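Local coordinates for extracellular solute-binding protein, family 1 (Bifidobacterium longum subsp. infantis ATCC 15697, PDB 3QUF) that probably captures a small solute, perhaps a sugar, outside the cell and delivers it to an ABC-type importer, at residues A[221-226]-A[399-404]. Sequence-based numbering, arbitrary orientation.
Sequences DWTPVF and DAAKAL
Trp-222 meets Leu-404 through the six-membered part of its indole: CD1 of Leu-404 lies 3.5 Å from CE3 of Trp-222 and almost as near CZ3, the two side chains crossing at about a right angle. With CG anti to the carbonyl carbon (chi1 -77°), the indole runs alongside helix 397-408, bringing its six-membered ring to Leu-404, while its NE1 is satisfied by a hydrogen bond to Asp-208. A large aromatic with one polar atom suits this buried place.

Thr-223 stands where the backbones come nearest, its CA 5.6 Å from CA of Ala-401. Its OG1 lies only 3.1 Å from CB of Ala-401, a tight van der Waals approach. Threonine suits because its buried hydroxyl hydrogen-bonds back to O of Thr-219 and it is small enough for the passage; alanine's methyl likewise fills little space.

Phe-226 turns one ring face to Ala-400, whose CB sits 4.1 Å from the ring centroid and 17° off its normal, a CH-pi contact. CD1 of Leu-404 reaches the ring edge near its plane, 3.9 Å from CZ of Phe-226; leucine's branched end lets this one methyl touch both aromatics. Replacing Phe-226 by alanine is likely to open a gap between the helices, leaving the Ala-400 methyl without its aromatic face and taking one aromatic neighbour from Leu-404.

Phe-190 stacks on Phe-226, and Ile-390 of helix 376-391 touches both Phe-226 and Ala-400, extending the apolar core. This is helix-helix packing, small alanines against aromatics, joining helix 223-234 to the C-terminal helix 397-408 in a family 1 solute-binding protein.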
loop_
_atom_site.group_PDB
_atom_site.type_symbol
_atom_site.label_atom_id
_atom_site.label_comp_id
_atom_site.label_asym_id
_atom_site.label_seq_id
_atom_site.Cartn_x
_atom_site.Cartn_y
_atom_site.Cartn_z
ATOM N N ASP A 221 -4.167 -14.632 14.865
ATOM C CA ASP A 221 -4.178 -14.561 13.388
ATOM C C ASP A 221 -2.838 -14.423 12.712
ATOM O O ASP A 221 -2.675 -14.910 11.596
ATOM C CB ASP A 221 -5.127 -13.470 12.924
ATOM C CG ASP A 221 -6.577 -13.912 12.965
ATOM O OD1 ASP A 221 -6.898 -15.094 12.611
ATOM O OD2 ASP A 221 -7.377 -13.067 13.367
ATOM N N TRP A 222 -1.881 -13.740 13.326
ATOM C CA TRP A 222 -0.586 -13.604 12.701
ATOM C C TRP A 222 0.310 -14.804 12.981
ATOM O O TRP A 222 1.168 -15.102 12.172
ATOM C CB TRP A 222 0.126 -12.322 13.111
ATOM C CG TRP A 222 -0.392 -11.071 12.411
ATOM C CD1 TRP A 222 -1.691 -10.795 12.051
ATOM C CD2 TRP A 222 0.381 -9.940 11.971
ATOM N NE1 TRP A 222 -1.762 -9.559 11.461
ATOM C CE2 TRP A 222 -0.511 -9.010 11.409
ATOM C CE3 TRP A 222 1.729 -9.614 12.035
ATOM C CZ2 TRP A 222 -0.088 -7.779 10.877
ATOM C CZ3 TRP A 222 2.154 -8.378 11.526
ATOM C CH2 TRP A 222 1.236 -7.482 10.947
ATOM N N THR A 223 0.103 -15.479 14.120
ATOM C CA THR A 223 0.946 -16.659 14.446
ATOM C C THR A 223 1.053 -17.667 13.326
ATOM O O THR A 223 2.156 -18.041 12.956
ATOM C CB THR A 223 0.506 -17.365 15.735
ATOM O OG1 THR A 223 0.568 -16.431 16.803
ATOM C CG2 THR A 223 1.421 -18.533 16.031
ATOM N N PRO A 224 -0.086 -18.104 12.757
ATOM C CA PRO A 224 0.000 -19.111 11.687
ATOM C C PRO A 224 0.717 -18.630 10.441
ATOM O O PRO A 224 1.318 -19.422 9.724
ATOM C CB PRO A 224 -1.453 -19.425 11.356
ATOM C CG PRO A 224 -2.267 -18.326 11.926
ATOM C CD PRO A 224 -1.477 -17.762 13.101
ATOM N N VAL A 225 0.667 -17.329 10.206
ATOM C CA VAL A 225 1.345 -16.744 9.059
ATOM C C VAL A 225 2.824 -16.649 9.334
ATOM O O VAL A 225 3.644 -17.040 8.500
ATOM C CB VAL A 225 0.720 -15.388 8.653
ATOM C CG1 VAL A 225 1.374 -14.827 7.337
ATOM C CG2 VAL A 225 -0.786 -15.549 8.473
ATOM N N PHE A 226 3.183 -16.225 10.531
ATOM C CA PHE A 226 4.571 -16.214 10.943
ATOM C C PHE A 226 5.151 -17.641 10.882
ATOM O O PHE A 226 6.311 -17.807 10.550
ATOM C CB PHE A 226 4.730 -15.705 12.364
ATOM C CG PHE A 226 4.809 -14.185 12.520
ATOM C CD1 PHE A 226 5.667 -13.415 11.752
ATOM C CD2 PHE A 226 4.067 -13.555 13.502
ATOM C CE1 PHE A 226 5.755 -12.013 11.952
ATOM C CE2 PHE A 226 4.160 -12.187 13.712
ATOM C CZ PHE A 226 5.009 -11.420 12.932
ATOM N N ASP A 399 6.000 -16.297 19.685
ATOM C CA ASP A 399 6.649 -15.219 20.455
ATOM C C ASP A 399 6.564 -13.882 19.725
ATOM O O ASP A 399 6.332 -12.848 20.351
ATOM C CB ASP A 399 8.134 -15.505 20.722
ATOM C CG ASP A 399 8.374 -16.685 21.681
ATOM O OD1 ASP A 399 7.543 -16.932 22.612
ATOM O OD2 ASP A 399 9.437 -17.351 21.496
ATOM N N ALA A 400 6.806 -13.889 18.419
ATOM C CA ALA A 400 6.688 -12.668 17.615
ATOM C C ALA A 400 5.279 -12.106 17.685
ATOM O O ALA A 400 5.089 -10.905 17.892
ATOM C CB ALA A 400 7.062 -12.939 16.164
ATOM N N ALA A 401 4.280 -12.971 17.524
ATOM C CA ALA A 401 2.897 -12.527 17.598
ATOM C C ALA A 401 2.533 -11.992 18.988
ATOM O O ALA A 401 1.846 -10.980 19.096
ATOM C CB ALA A 401 1.942 -13.637 17.155
ATOM N N LYS A 402 3.029 -12.646 20.036
ATOM C CA LYS A 402 2.758 -12.207 21.405
ATOM C C LYS A 402 3.377 -10.831 21.639
ATOM O O LYS A 402 2.775 -9.988 22.325
ATOM C CB LYS A 402 3.281 -13.213 22.434
ATOM C CG LYS A 402 2.487 -14.543 22.478
ATOM C CD LYS A 402 3.106 -15.551 23.458
ATOM C CE LYS A 402 2.064 -16.534 23.983
ATOM N NZ LYS A 402 2.655 -17.524 24.961
ATOM N N ALA A 403 4.569 -10.591 21.073
ATOM C CA ALA A 403 5.203 -9.264 21.204
ATOM C C ALA A 403 4.393 -8.151 20.538
ATOM O O ALA A 403 4.250 -7.052 21.072
ATOM C CB ALA A 403 6.620 -9.282 20.676
ATOM N N LEU A 404 3.845 -8.438 19.362
ATOM C CA LEU A 404 2.956 -7.506 18.698
ATOM C C LEU A 404 1.687 -7.228 19.528
ATOM O O LEU A 404 1.289 -6.093 19.650
ATOM C CB LEU A 404 2.598 -7.990 17.296
ATOM C CG LEU A 404 3.736 -7.901 16.257
ATOM C CD1 LEU A 404 3.312 -8.550 14.958
ATOM C CD2 LEU A 404 4.149 -6.460 16.001
#